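Fiber (PDB 4UE0) forms the trimeric head at the end of the bovine adenovirus 4 fibre and probably serves in attaching the virion to a host-cell receptor. Local coordinates at residues A[21-26]-A[36-41]; A[10-15]-A[52-57]; A[70-75]-A[112-117]; A[59-64]-A[90-95]. All coordinates share one frame; numbering follows the deposited sequence. Where two conformers were deposited one is given.

Contact 1 of 4, residues A[21-26]-A[36-41]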
loop_
_atom_site.group_PDB
_atom_site.type_symbol
_atom_site.label_atom_id
_atom_site.label_comp_id
_atom_site.label_asym_id
_atom_site.label_seq_id
_atom_site.Cartn_x
_atom_site.Cartn_y
_atom_site.Cartn_z
ATOM N N ILE A 21 4.757 -17.693 2.464
ATOM C CA ILE A 21 4.697 -16.290 2.106
ATOM C C ILE A 21 5.322 -16.135 0.737
ATOM O O ILE A 21 6.181 -16.930 0.333
ATOM C CB ILE A 21 5.377 -15.346 3.088
ATOM C CG1 ILE A 21 6.876 -15.528 3.149
ATOM C CG2 ILE A 21 4.721 -15.437 4.422
ATOM C CD1 ILE A 21 7.554 -14.333 3.777
ATOM N N ALA A 22 4.829 -15.159 -0.018
ATOM C CA ALA A 22 5.296 -14.961 -1.386
ATOM C C ALA A 22 5.746 -13.518 -1.557
ATOM O O ALA A 22 4.946 -12.586 -1.437
ATOM C CB ALA A 22 4.235 -15.339 -2.402
ATOM N N LEU A 23 7.038 -13.374 -1.822
ATOM C CA LEU A 23 7.713 -12.081 -1.959
ATOM C C LEU A 23 8.023 -11.760 -3.401
ATOM O O LEU A 23 8.359 -12.650 -4.182
ATOM C CB LEU A 23 9.009 -12.085 -1.170
ATOM C CG LEU A 23 8.889 -12.378 0.322
ATOM C CD1 LEU A 23 10.267 -12.652 0.933
ATOM C CD2 LEU A 23 8.222 -11.205 1.000
ATOM N N GLY A 24 7.897 -10.488 -3.725
ATOM C CA GLY A 24 8.317 -9.956 -5.007
ATOM C C GLY A 24 9.269 -8.827 -4.758
ATOM O O GLY A 24 9.194 -8.136 -3.734
ATOM N N TRP A 25 10.186 -8.623 -5.675
ATOM C CA TRP A 25 11.128 -7.522 -5.571
ATOM C C TRP A 25 11.339 -6.891 -6.928
ATOM O O TRP A 25 11.148 -7.546 -7.980
ATOM C CB TRP A 25 12.461 -7.996 -4.968
ATOM C CG TRP A 25 13.155 -9.053 -5.789
ATOM C CD1 TRP A 25 13.052 -10.428 -5.650
ATOM C CD2 TRP A 25 14.036 -8.830 -6.889
ATOM N NE1 TRP A 25 13.820 -11.047 -6.605
ATOM C CE2 TRP A 25 14.430 -10.092 -7.378
ATOM C CE3 TRP A 25 14.532 -7.682 -7.515
ATOM C CZ2 TRP A 25 15.310 -10.237 -8.475
ATOM C CZ3 TRP A 25 15.404 -7.823 -8.609
ATOM C CH2 TRP A 25 15.787 -9.089 -9.070
ATOM N N GLN A 26 11.693 -5.601 -6.904
ATOM C CA GLN A 26 12.017 -4.862 -8.134
ATOM C C GLN A 26 13.101 -3.836 -7.838
ATOM O O GLN A 26 13.169 -3.259 -6.740
ATOM C CB GLN A 26 10.805 -4.119 -8.751
ATOM C CG GLN A 26 9.444 -4.794 -8.672
ATOM C CD GLN A 26 8.296 -3.788 -8.756
ATOM O OE1 GLN A 26 7.273 -3.917 -8.067
ATOM N NE2 GLN A 26 8.472 -2.765 -9.589
ATOM N N TYR A 36 14.144 0.562 -4.821
ATOM C CA TYR A 36 14.194 -0.833 -4.389
ATOM C C TYR A 36 12.845 -1.137 -3.767
ATOM O O TYR A 36 12.465 -0.513 -2.778
ATOM C CB TYR A 36 15.312 -1.047 -3.375
ATOM C CG TYR A 36 16.655 -0.719 -3.959
ATOM C CD1 TYR A 36 17.332 -1.657 -4.699
ATOM C CD2 TYR A 36 17.211 0.545 -3.820
ATOM C CE1 TYR A 36 18.548 -1.369 -5.297
ATOM C CE2 TYR A 36 18.438 0.848 -4.402
ATOM C CZ TYR A 36 19.101 -0.120 -5.135
ATOM O OH TYR A 36 20.307 0.157 -5.711
ATOM N N ILE A 37 12.115 -2.077 -4.365
ATOM C CA ILE A 37 10.750 -2.418 -3.956
ATOM C C ILE A 37 10.738 -3.859 -3.455
ATOM O O ILE A 37 11.266 -4.761 -4.119
ATOM C CB ILE A 37 9.757 -2.230 -5.124
ATOM C CG1 ILE A 37 9.628 -0.742 -5.469
ATOM C CG2 ILE A 37 8.390 -2.797 -4.785
ATOM C CD1 ILE A 37 9.133 -0.468 -6.866
ATOM N N LEU A 38 10.101 -4.055 -2.308
ATOM C CA LEU A 38 9.853 -5.383 -1.765
ATOM C C LEU A 38 8.372 -5.494 -1.460
ATOM O O LEU A 38 7.830 -4.651 -0.744
ATOM C CB LEU A 38 10.643 -5.618 -0.470
ATOM C CG LEU A 38 10.489 -6.995 0.174
ATOM C CD1 LEU A 38 10.933 -8.124 -0.738
ATOM C CD2 LEU A 38 11.253 -7.059 1.493
ATOM N N ASN A 39 7.723 -6.531 -1.969
ATOM C CA ASN A 39 6.383 -6.751 -1.560
ATOM C C ASN A 39 6.074 -8.160 -1.195
ATOM O O ASN A 39 6.842 -9.068 -1.426
ATOM C CB ASN A 39 5.444 -6.221 -2.571
ATOM C CG ASN A 39 5.628 -6.838 -3.888
ATOM O OD1 ASN A 39 5.879 -8.049 -4.016
ATOM N ND2 ASN A 39 5.560 -6.004 -4.916
ATOM N N CYS A 40 4.937 -8.301 -0.554
ATOM C CA CYS A 40 4.494 -9.576 -0.054
ATOM C C CYS A 40 3.008 -9.688 -0.252
ATOM O O CYS A 40 2.260 -8.774 0.070
ATOM C CB CYS A 40 4.831 -9.642 1.433
ATOM S SG CYS A 40 4.670 -11.256 2.210
ATOM N N SER A 41 2.576 -10.834 -0.768
ATOM C CA SER A 41 1.141 -11.106 -0.862
ATOM C C SER A 41 0.537 -11.368 0.504
ATOM O O SER A 41 1.269 -11.629 1.483
ATOM C CB SER A 41 0.875 -12.283 -1.801
ATOM O OG SER A 41 1.183 -11.976 -3.148
HETATM O O HOH W 1 2.325 -14.214 0.772
#

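Contact 2 of 4, residues A[10-15]-A[52-57]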
loop_
_atom_site.group_PDB
_atom_site.type_symbol
_atom_site.label_atom_id
_atom_site.label_comp_id
_atom_site.label_asym_id
_atom_site.label_seq_id
_atom_site.Cartn_x
_atom_site.Cartn_y
_atom_site.Cartn_z
ATOM N N GLY A 10 11.809 -9.974 -9.586
ATOM C CA GLY A 10 11.716 -11.412 -9.333
ATOM C C GLY A 10 10.779 -11.731 -8.200
ATOM O O GLY A 10 10.165 -10.844 -7.617
ATOM N N SER A 11 10.693 -13.020 -7.914
ATOM C CA SER A 11 9.845 -13.542 -6.873
ATOM C C SER A 11 10.547 -14.631 -6.085
ATOM O O SER A 11 11.477 -15.286 -6.581
ATOM C CB SER A 11 8.561 -14.139 -7.455
ATOM O OG SER A 11 7.771 -13.146 -8.043
ATOM N N ARG A 12 10.027 -14.844 -4.878
ATOM C CA ARG A 12 10.487 -15.917 -4.012
ATOM C C ARG A 12 9.321 -16.348 -3.145
ATOM O O ARG A 12 8.723 -15.540 -2.434
ATOM C CB ARG A 12 11.632 -15.408 -3.136
ATOM C CG ARG A 12 12.055 -16.316 -1.997
ATOM C CD ARG A 12 12.498 -17.681 -2.512
ATOM N NE ARG A 12 12.794 -18.566 -1.394
ATOM C CZ ARG A 12 13.908 -18.505 -0.669
ATOM N NH1 ARG A 12 14.873 -17.634 -0.965
ATOM N NH2 ARG A 12 14.055 -19.320 0.363
ATOM N N VAL A 13 9.004 -17.628 -3.212
ATOM C CA VAL A 13 8.063 -18.232 -2.322
ATOM C C VAL A 13 8.862 -18.808 -1.159
ATOM O O VAL A 13 9.894 -19.455 -1.384
ATOM C CB VAL A 13 7.248 -19.291 -3.069
ATOM C CG1 VAL A 13 6.420 -20.093 -2.101
ATOM C CG2 VAL A 13 6.368 -18.631 -4.116
ATOM N N VAL A 14 8.433 -18.532 0.066
ATOM C CA VAL A 14 9.108 -19.033 1.261
ATOM C C VAL A 14 8.145 -19.895 2.052
ATOM O O VAL A 14 7.105 -19.411 2.495
ATOM C CB VAL A 14 9.558 -17.860 2.153
ATOM C CG1 VAL A 14 10.267 -18.356 3.410
ATOM C CG2 VAL A 14 10.473 -16.927 1.382
ATOM N N GLY A 15 8.506 -21.158 2.254
ATOM C CA GLY A 15 7.820 -21.988 3.232
ATOM C C GLY A 15 8.412 -21.734 4.608
ATOM O O GLY A 15 9.614 -21.859 4.805
ATOM N N ILE A 52 9.807 -14.038 10.566
ATOM C CA ILE A 52 9.947 -14.994 9.484
ATOM C C ILE A 52 11.324 -14.785 8.893
ATOM O O ILE A 52 11.688 -13.666 8.557
ATOM C CB ILE A 52 8.878 -14.786 8.400
ATOM C CG1 ILE A 52 7.489 -15.061 8.968
ATOM C CG2 ILE A 52 9.157 -15.658 7.203
ATOM C CD1 ILE A 52 6.356 -14.656 8.033
ATOM N N TYR A 53 12.111 -15.854 8.808
ATOM C CA TYR A 53 13.465 -15.748 8.282
ATOM C C TYR A 53 13.706 -16.867 7.280
ATOM O O TYR A 53 13.043 -17.911 7.306
ATOM C CB TYR A 53 14.490 -15.797 9.427
ATOM C CG TYR A 53 14.383 -17.017 10.259
ATOM C CD1 TYR A 53 14.869 -18.246 9.806
ATOM C CD2 TYR A 53 13.735 -16.983 11.472
ATOM C CE1 TYR A 53 14.695 -19.381 10.536
ATOM C CE2 TYR A 53 13.608 -18.132 12.237
ATOM C CZ TYR A 53 14.084 -19.341 11.752
ATOM O OH TYR A 53 13.922 -20.496 12.499
ATOM N N PHE A 54 14.679 -16.663 6.418
ATOM C CA PHE A 54 14.995 -17.610 5.383
ATOM C C PHE A 54 16.291 -17.184 4.708
ATOM O O PHE A 54 16.768 -16.064 4.869
ATOM C CB PHE A 54 13.847 -17.701 4.356
ATOM C CG PHE A 54 13.540 -16.398 3.681
ATOM C CD1 PHE A 54 12.696 -15.464 4.285
ATOM C CD2 PHE A 54 14.104 -16.108 2.453
ATOM C CE1 PHE A 54 12.435 -14.264 3.665
ATOM C CE2 PHE A 54 13.845 -14.924 1.826
ATOM C CZ PHE A 54 13.012 -14.003 2.426
ATOM N N GLN A 55 16.829 -18.096 3.925
ATOM C CA GLN A 55 18.062 -17.841 3.206
ATOM C C GLN A 55 17.700 -17.312 1.826
ATOM O O GLN A 55 16.896 -17.905 1.091
ATOM C CB GLN A 55 18.920 -19.098 3.158
ATOM C CG GLN A 55 20.380 -18.866 2.830
ATOM C CD GLN A 55 21.180 -20.143 2.980
ATOM O OE1 GLN A 55 20.643 -21.195 3.350
ATOM N NE2 GLN A 55 22.468 -20.061 2.700
ATOM N N ALA A 56 18.289 -16.171 1.488
ATOM C CA ALA A 56 17.916 -15.457 0.287
ATOM C C ALA A 56 18.602 -16.020 -0.886
ATOM O O ALA A 56 19.745 -16.453 -0.794
ATOM C CB ALA A 56 18.269 -13.989 0.389
ATOM N N ASP A 57 17.872 -15.939 -1.992
ATOM C CA ASP A 57 18.373 -16.141 -3.335
ATOM C C ASP A 57 19.084 -14.863 -3.831
ATOM O O ASP A 57 18.917 -13.756 -3.281
ATOM C CB ASP A 57 17.176 -16.465 -4.254
ATOM C CG ASP A 57 16.008 -15.461 -4.084
ATOM O OD1 ASP A 57 15.276 -15.525 -3.084
ATOM O OD2 ASP A 57 15.849 -14.609 -4.961
HETATM O O HOH W 2 14.011 -13.796 -6.811
#

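Contact 3 of 4, residues A[70-75]-A[112-117]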
loop_
_atom_site.group_PDB
_atom_site.type_symbol
_atom_site.label_atom_id
_atom_site.label_comp_id
_atom_site.label_asym_id
_atom_site.label_seq_id
_atom_site.Cartn_x
_atom_site.Cartn_y
_atom_site.Cartn_z
ATOM N N PHE A 70 14.136 -2.270 5.233
ATOM C CA PHE A 70 12.835 -1.894 4.715
ATOM C C PHE A 70 11.835 -1.845 5.872
ATOM O O PHE A 70 11.879 -2.689 6.769
ATOM C CB PHE A 70 12.358 -2.892 3.679
ATOM C CG PHE A 70 13.166 -2.917 2.419
ATOM C CD1 PHE A 70 14.250 -3.770 2.267
ATOM C CD2 PHE A 70 12.800 -2.132 1.336
ATOM C CE1 PHE A 70 14.980 -3.777 1.094
ATOM C CE2 PHE A 70 13.522 -2.168 0.155
ATOM C CZ PHE A 70 14.607 -2.981 0.039
ATOM N N TYR A 71 10.922 -0.865 5.817
ATOM C CA TYR A 71 9.869 -0.745 6.822
ATOM C C TYR A 71 8.531 -0.568 6.110
ATOM O O TYR A 71 8.341 0.345 5.324
ATOM C CB TYR A 71 10.131 0.440 7.806
ATOM C CG TYR A 71 8.986 0.603 8.759
ATOM C CD1 TYR A 71 8.720 -0.355 9.753
ATOM C CD2 TYR A 71 8.074 1.608 8.580
ATOM C CE1 TYR A 71 7.593 -0.297 10.527
ATOM C CE2 TYR A 71 6.934 1.696 9.368
ATOM C CZ TYR A 71 6.659 0.712 10.314
ATOM O OH TYR A 71 5.510 0.737 11.060
ATOM N N ALA A 72 7.570 -1.429 6.454
ATOM C CA ALA A 72 6.210 -1.380 5.929
ATOM C C ALA A 72 5.236 -1.688 7.049
ATOM O O ALA A 72 5.633 -1.871 8.198
ATOM C CB ALA A 72 6.048 -2.355 4.771
ATOM N N SER A 73 3.940 -1.729 6.759
ATOM C CA SER A 73 2.947 -2.148 7.727
ATOM C C SER A 73 1.949 -3.084 7.088
ATOM O O SER A 73 1.794 -3.124 5.859
ATOM C CB SER A 73 2.218 -0.982 8.384
ATOM O OG SER A 73 1.349 -0.372 7.455
ATOM N N CYS A 74 1.282 -3.849 7.926
ATOM C CA CYS A 74 0.217 -4.734 7.516
ATOM C C CYS A 74 -0.794 -4.828 8.620
ATOM O O CYS A 74 -0.586 -4.283 9.712
ATOM C CB CYS A 74 0.786 -6.107 7.125
ATOM S SG CYS A 74 1.517 -7.012 8.480
ATOM N N THR A 75 -1.908 -5.525 8.362
ATOM C CA THR A 75 -2.968 -5.652 9.349
ATOM C C THR A 75 -3.507 -7.072 9.400
ATOM O O THR A 75 -3.360 -7.860 8.478
ATOM C CB THR A 75 -4.148 -4.697 9.070
ATOM O OG1 THR A 75 -4.857 -5.110 7.892
ATOM C CG2 THR A 75 -3.696 -3.234 8.955
ATOM N N SER A 112 -2.752 -8.785 5.686
ATOM C CA SER A 112 -2.820 -8.076 4.411
ATOM C C SER A 112 -1.462 -8.011 3.695
ATOM O O SER A 112 -0.410 -8.017 4.315
ATOM C CB SER A 112 -3.346 -6.668 4.624
ATOM O OG SER A 112 -2.581 -5.952 5.572
ATOM N N ALA A 113 -1.520 -7.950 2.355
ATOM C CA ALA A 113 -0.359 -7.720 1.542
ATOM C C ALA A 113 0.265 -6.363 1.886
ATOM O O ALA A 113 -0.408 -5.409 2.263
ATOM C CB ALA A 113 -0.759 -7.732 0.087
ATOM N N TRP A 114 1.570 -6.275 1.694
ATOM C CA TRP A 114 2.298 -5.037 1.971
ATOM C C TRP A 114 3.360 -4.821 0.943
ATOM O O TRP A 114 3.820 -5.730 0.265
ATOM C CB TRP A 114 2.897 -5.043 3.393
ATOM C CG TRP A 114 3.757 -6.226 3.733
ATOM C CD1 TRP A 114 3.372 -7.329 4.421
ATOM C CD2 TRP A 114 5.158 -6.403 3.454
ATOM N NE1 TRP A 114 4.427 -8.167 4.600
ATOM C CE2 TRP A 114 5.530 -7.634 3.990
ATOM C CE3 TRP A 114 6.123 -5.644 2.778
ATOM C CZ2 TRP A 114 6.820 -8.145 3.848
ATOM C CZ3 TRP A 114 7.383 -6.166 2.613
ATOM C CH2 TRP A 114 7.720 -7.403 3.154
ATOM N N THR A 115 3.785 -3.565 0.871
ATOM C CA THR A 115 4.859 -3.168 0.006
ATOM C C THR A 115 5.759 -2.159 0.708
ATOM O O THR A 115 5.256 -1.244 1.336
ATOM C CB THR A 115 4.370 -2.454 -1.296
ATOM O OG1 THR A 115 3.550 -3.331 -2.071
ATOM C CG2 THR A 115 5.569 -1.989 -2.150
ATOM N N ALA A 116 7.056 -2.317 0.528
ATOM C CA ALA A 116 8.064 -1.393 1.036
ATOM C C ALA A 116 8.845 -0.823 -0.126
ATOM O O ALA A 116 9.048 -1.493 -1.149
ATOM C CB ALA A 116 9.029 -2.100 1.983
ATOM N N SER A 117 9.339 0.408 0.010
ATOM C CA SER A 117 10.108 1.056 -1.049
ATOM C C SER A 117 11.201 1.913 -0.428
ATOM O O SER A 117 10.908 2.736 0.452
ATOM C CB SER A 117 9.186 2.022 -1.868
ATOM O OG SER A 117 9.942 2.806 -2.786
HETATM O O HOH W 3 9.000 1.226 2.797
HETATM O O HOH W 4 -0.165 -3.252 3.893
#

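Contact 4 of 4, residues A[59-64]-A[90-95]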
loop_
_atom_site.group_PDB
_atom_site.type_symbol
_atom_site.label_atom_id
_atom_site.label_comp_id
_atom_site.label_asym_id
_atom_site.label_seq_id
_atom_site.Cartn_x
_atom_site.Cartn_y
_atom_site.Cartn_z
ATOM N N GLY A 59 18.538 -12.966 -6.423
ATOM C CA GLY A 59 17.630 -11.916 -6.855
ATOM C C GLY A 59 17.240 -11.053 -5.665
ATOM O O GLY A 59 17.405 -9.837 -5.654
ATOM N N LEU A 60 16.752 -11.695 -4.626
ATOM C CA LEU A 60 16.250 -10.955 -3.489
ATOM C C LEU A 60 17.364 -10.231 -2.749
ATOM O O LEU A 60 17.208 -9.098 -2.253
ATOM C CB LEU A 60 15.549 -11.924 -2.573
ATOM C CG LEU A 60 14.673 -11.354 -1.502
ATOM C CD1 LEU A 60 13.678 -10.295 -1.986
ATOM C CD2 LEU A 60 13.939 -12.530 -0.907
ATOM N N GLU A 61 18.512 -10.879 -2.647
ATOM C CA GLU A 61 19.603 -10.239 -1.952
ATOM C C GLU A 61 19.957 -8.908 -2.631
ATOM O O GLU A 61 20.476 -8.014 -1.958
ATOM C CB GLU A 61 20.839 -11.117 -1.914
ATOM C CG GLU A 61 20.893 -12.174 -0.829
ATOM C CD GLU A 61 22.267 -12.817 -0.749
ATOM O OE1 GLU A 61 22.655 -13.474 -1.733
ATOM O OE2 GLU A 61 22.962 -12.658 0.272
ATOM N N SER A 62 19.699 -8.785 -3.948
ATOM C CA SER A 62 20.137 -7.618 -4.723
ATOM C C SER A 62 19.462 -6.313 -4.312
ATOM O O SER A 62 19.962 -5.243 -4.673
ATOM C CB SER A 62 19.991 -7.878 -6.241
ATOM O OG SER A 62 18.642 -7.858 -6.731
ATOM N N ILE A 63 18.346 -6.375 -3.579
ATOM C CA ILE A 63 17.654 -5.149 -3.219
ATOM C C ILE A 63 18.143 -4.596 -1.873
ATOM O O ILE A 63 17.740 -3.489 -1.465
ATOM C CB ILE A 63 16.102 -5.302 -3.212
ATOM C CG1 ILE A 63 15.620 -6.191 -2.053
ATOM C CG2 ILE A 63 15.578 -5.784 -4.561
ATOM C CD1 ILE A 63 14.141 -6.131 -1.816
ATOM N N PHE A 64 18.980 -5.358 -1.166
ATOM C CA PHE A 64 19.468 -4.936 0.152
ATOM C C PHE A 64 20.807 -4.233 0.010
ATOM O O PHE A 64 21.846 -4.739 0.397
ATOM C CB PHE A 64 19.544 -6.117 1.144
ATOM C CG PHE A 64 18.189 -6.675 1.524
ATOM C CD1 PHE A 64 17.559 -7.592 0.696
ATOM C CD2 PHE A 64 17.513 -6.262 2.685
ATOM C CE1 PHE A 64 16.338 -8.116 1.010
ATOM C CE2 PHE A 64 16.268 -6.787 2.992
ATOM C CZ PHE A 64 15.679 -7.705 2.145
ATOM N N ILE A 90 12.253 -5.447 7.464
ATOM C CA ILE A 90 12.904 -6.488 6.690
ATOM C C ILE A 90 14.364 -6.128 6.496
ATOM O O ILE A 90 14.706 -5.091 5.959
ATOM C CB ILE A 90 12.256 -6.715 5.326
ATOM C CG1 ILE A 90 10.729 -6.801 5.417
ATOM C CG2 ILE A 90 12.840 -7.990 4.727
ATOM C CD1 ILE A 90 9.973 -5.492 5.200
ATOM N N SER A 91 15.209 -6.996 7.036
ATOM C CA SER A 91 16.656 -6.785 7.125
ATOM C C SER A 91 17.406 -8.029 6.603
ATOM O O SER A 91 16.807 -9.095 6.470
ATOM C CB SER A 91 17.036 -6.500 8.590
ATOM O OG SER A 91 16.659 -7.537 9.472
ATOM N N LYS A 92 18.688 -7.846 6.301
ATOM C CA LYS A 92 19.535 -8.932 5.854
ATOM C C LYS A 92 20.818 -8.939 6.681
ATOM O O LYS A 92 21.416 -7.886 6.947
ATOM C CB LYS A 92 19.855 -8.763 4.377
ATOM C CG LYS A 92 20.662 -9.898 3.794
ATOM C CD LYS A 92 20.732 -9.834 2.282
ATOM C CE LYS A 92 21.838 -8.920 1.812
ATOM N NZ LYS A 92 23.184 -9.493 2.101
ATOM N N LYS A 93 21.232 -10.133 7.094
ATOM C CA LYS A 93 22.560 -10.368 7.649
ATOM C C LYS A 93 23.109 -11.585 6.910
ATOM O O LYS A 93 22.515 -12.657 6.955
ATOM C CB LYS A 93 22.522 -10.585 9.160
ATOM C CG LYS A 93 23.925 -10.774 9.716
ATOM C CD LYS A 93 24.000 -11.005 11.218
ATOM C CE LYS A 93 25.467 -11.085 11.666
ATOM N NZ LYS A 93 25.724 -11.685 13.015
ATOM N N GLN A 94 24.218 -11.386 6.207
ATOM C CA GLN A 94 24.773 -12.367 5.278
ATOM C C GLN A 94 23.671 -12.693 4.293
ATOM O O GLN A 94 23.088 -11.775 3.734
ATOM C CB GLN A 94 25.359 -13.567 6.026
ATOM C CG GLN A 94 26.424 -13.121 7.011
ATOM C CD GLN A 94 27.026 -14.262 7.771
ATOM O OE1 GLN A 94 26.503 -14.695 8.806
ATOM N NE2 GLN A 94 28.122 -14.772 7.259
ATOM N N SER A 95 23.357 -13.959 4.106
ATOM C CA SER A 95 22.344 -14.382 3.165
ATOM C C SER A 95 20.975 -14.590 3.834
ATOM O O SER A 95 20.037 -14.996 3.158
ATOM C CB SER A 95 22.826 -15.647 2.443
ATOM O OG SER A 95 23.148 -16.666 3.382
#

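Contact 1 of 4, residues A[21-26]-A[36-41]
Cys40 and Leu23 meet because of their first torsions: SG of Cys40 lies opposite its own backbone N (chi1 -168°), while CG of Leu23 swings beside the backbone N (chi1 -58°) and carries CD2 back over the neighbouring strand. CD2 of Leu23 thereby comes to rest 3.8 Å from SG of Cys40 and also against the backbone O of Asn39. Leu38 reaches across in the other direction, its CD1 resting 3.5 Å from the O of Gly24. Trp25, on the same face, does the reverse: its CB passes the O of Ile37, but the indole leads away toward Leu60 and Ile63. Strands 19-29 and 34-40 form an antiparallel beta hairpin at the middle of a four-stranded sheet, and the ladder joining them is regular. Gly24 and Asn39 form a hydrogen-bonded pair, with the N of Asn39 2.8 Å from the O of Gly24 in a nearly straight bond (172° at the hydrogen). Gln26 and Ile37 make the next such pair, the N of Ile37 lying 2.9 Å from the O of Gln26 and in its carbonyl plane. On the face bearing these two residues, the Gln26 amide lies across the branched Ile37 side chain, NE2 being 3.6 Å from CD1 of Ile37. At the far end, the N of Ser41 meets the O of Ala22 almost head-on at 3.0 Å. The hydroxyl of Ser41 turns elsewhere, to Ser117 and Thr119 of the second subunit, carrying the end of this hairpin into the trimer interface.

Contact 2 of 4, residues A[10-15]-A[52-57]
Arg12 and Phe54 run past each other in opposite directions, the guanidinium standing steeply against the phenyl ring with 77° between their planes. CD2 of Phe54 approaches one face of the guanidinium, 3.8 Å from NH1 of Arg12, and leaves the edge of the cation to oxygens. There NH1 and NH2 of Arg12 converge end-on on a single acceptor, the backbone O of Gln55, at 2.9 Å from NH1 and a longer 3.3 Å from NH2. NH1 also makes a salt bridge to OD1 of Asp57 at 3.0 Å; that oxygen lies in the guanidinium plane and uses its anti lone pair, though the carboxylate is turned 63° from that plane. The bend at chi2 (59°) turns CD and the guanidinium back toward Asp57, and CB, CG and CD all pass beside its OD1. NE of Arg12 makes a weak bond to the O of Val13. Val14 crosses Phe54 at about a right angle, and its CG2 sits over the ring centre, 3.7 Å from the centroid, in a CH-pi contact. OD2 of Asp57 and the O of Ser11 both accept from one water, and OD2 also accepts from the N of Leu60. Asp57 is thus the N-cap of helix 58-61 as well as the arginine's partner. Strand 8-16 here meets strand 51-55 and the turn after it, the two being outermost strands, within the chain, of the facing sheets of a beta sandwich.

Contact 3 of 4, residues A[70-75]-A[112-117]
The Trp114 indole is approached obliquely from strand 70-77, with CB of Ala72 3.8 Å from its CE3 and CB of Cys74 3.9 Å from its CD1. SG of Cys74 makes a sulfur-aromatic contact, likewise oblique, 5.3 Å from the centroid of the five-membered ring. The Phe70 ring has the N of Ser117 near its plane at the edge, while CB of Ala116 lies obliquely to it and 3.8 Å from CB of Phe70. CB of Ala72 lies 4.1 Å from CB of Ala116. Direct hydrogen bonds come at the Thr75 end: the OG of Ser112, set between its own backbone N and carbonyl carbon (chi1 55°), accepts from the N of Thr75 at 2.9 Å, and the N of Ser112 donates to the O of Thr75 at 3.0 Å. Elsewhere water spans the strands, one molecule accepting from the N of Ser117 and probably donating to the O of Tyr71, another donating to the O of both Ser73 and Ala113. OG1 of Thr75 bonds Tyr71 of the second subunit, and Tyr71 OH bonds Thr75 of the third. Strand 70-77 pairs with strand 83-93 and strand 114-120 with strand 34-40, so the contact joins the strands that are outermost in the two sheets within this chain.

Contact 4 of 4, residues A[59-64]-A[90-95]
The Phe64 ring offers a face to the aliphatic part of Lys92, whose CB sits over it, 4.2 Å from the centroid, in a CH-pi contact. The lysine chain leaves its backbone extended, then bends at chi3 and chi4 (84° and 69°), which brings CE to 3.7 Å from CB of Phe64 and turns the ammonium back toward its own strand end. NZ of Lys92 there donates to the O of Gln94 at 2.8 Å. At the ring's edge lies the backbone O of Ile90, 3.8 Å from CE2 of Phe64, while CG2 of Ile90 packs against CZ of Phe64. Glu61 crosses the lysine at about a right angle; its CG touches CD of Lys92, and its OE2 stands 3.7 Å from NZ of Lys92, a long salt bridge. The same OE2 approaches CA of Ser95 at 3.4 Å. Glu61 and Phe64 are the first and last residues of a type I beta turn, and both side chains leave the backbone toward segment 90-95. Phe64 also meets Phe70 edge-to-face, tying the turn to the start of strand 70-77. With no hydrogen bond joining the two segments, cohesion probably rests mainly on apolar cover of the ring, while the loose charge pair adds a weaker electrostatic pull at the surface.

The four contacts illustrate how a small beta sandwich is assembled. Contact 1 supplies the hairpin within one sheet; contacts 2 and 3 join that sheet to the other at its two outer strands, their centres about 16 Å apart and their nearest atoms about 8 Å. Contact 1 lies between them, touching contact 2 through Leu23 and Phe54 and contact 3 through the pairing of Leu38 with Ala116. Contact 4 sits about 12 Å from contact 1, centre to centre, where Leu60 and Ile63 meet Trp25, and touches contact 2 through Ala56 and Ser95. Contacts 1, 2 and 3 also reach the second subunit, whereas contact 4 touches no other subunit.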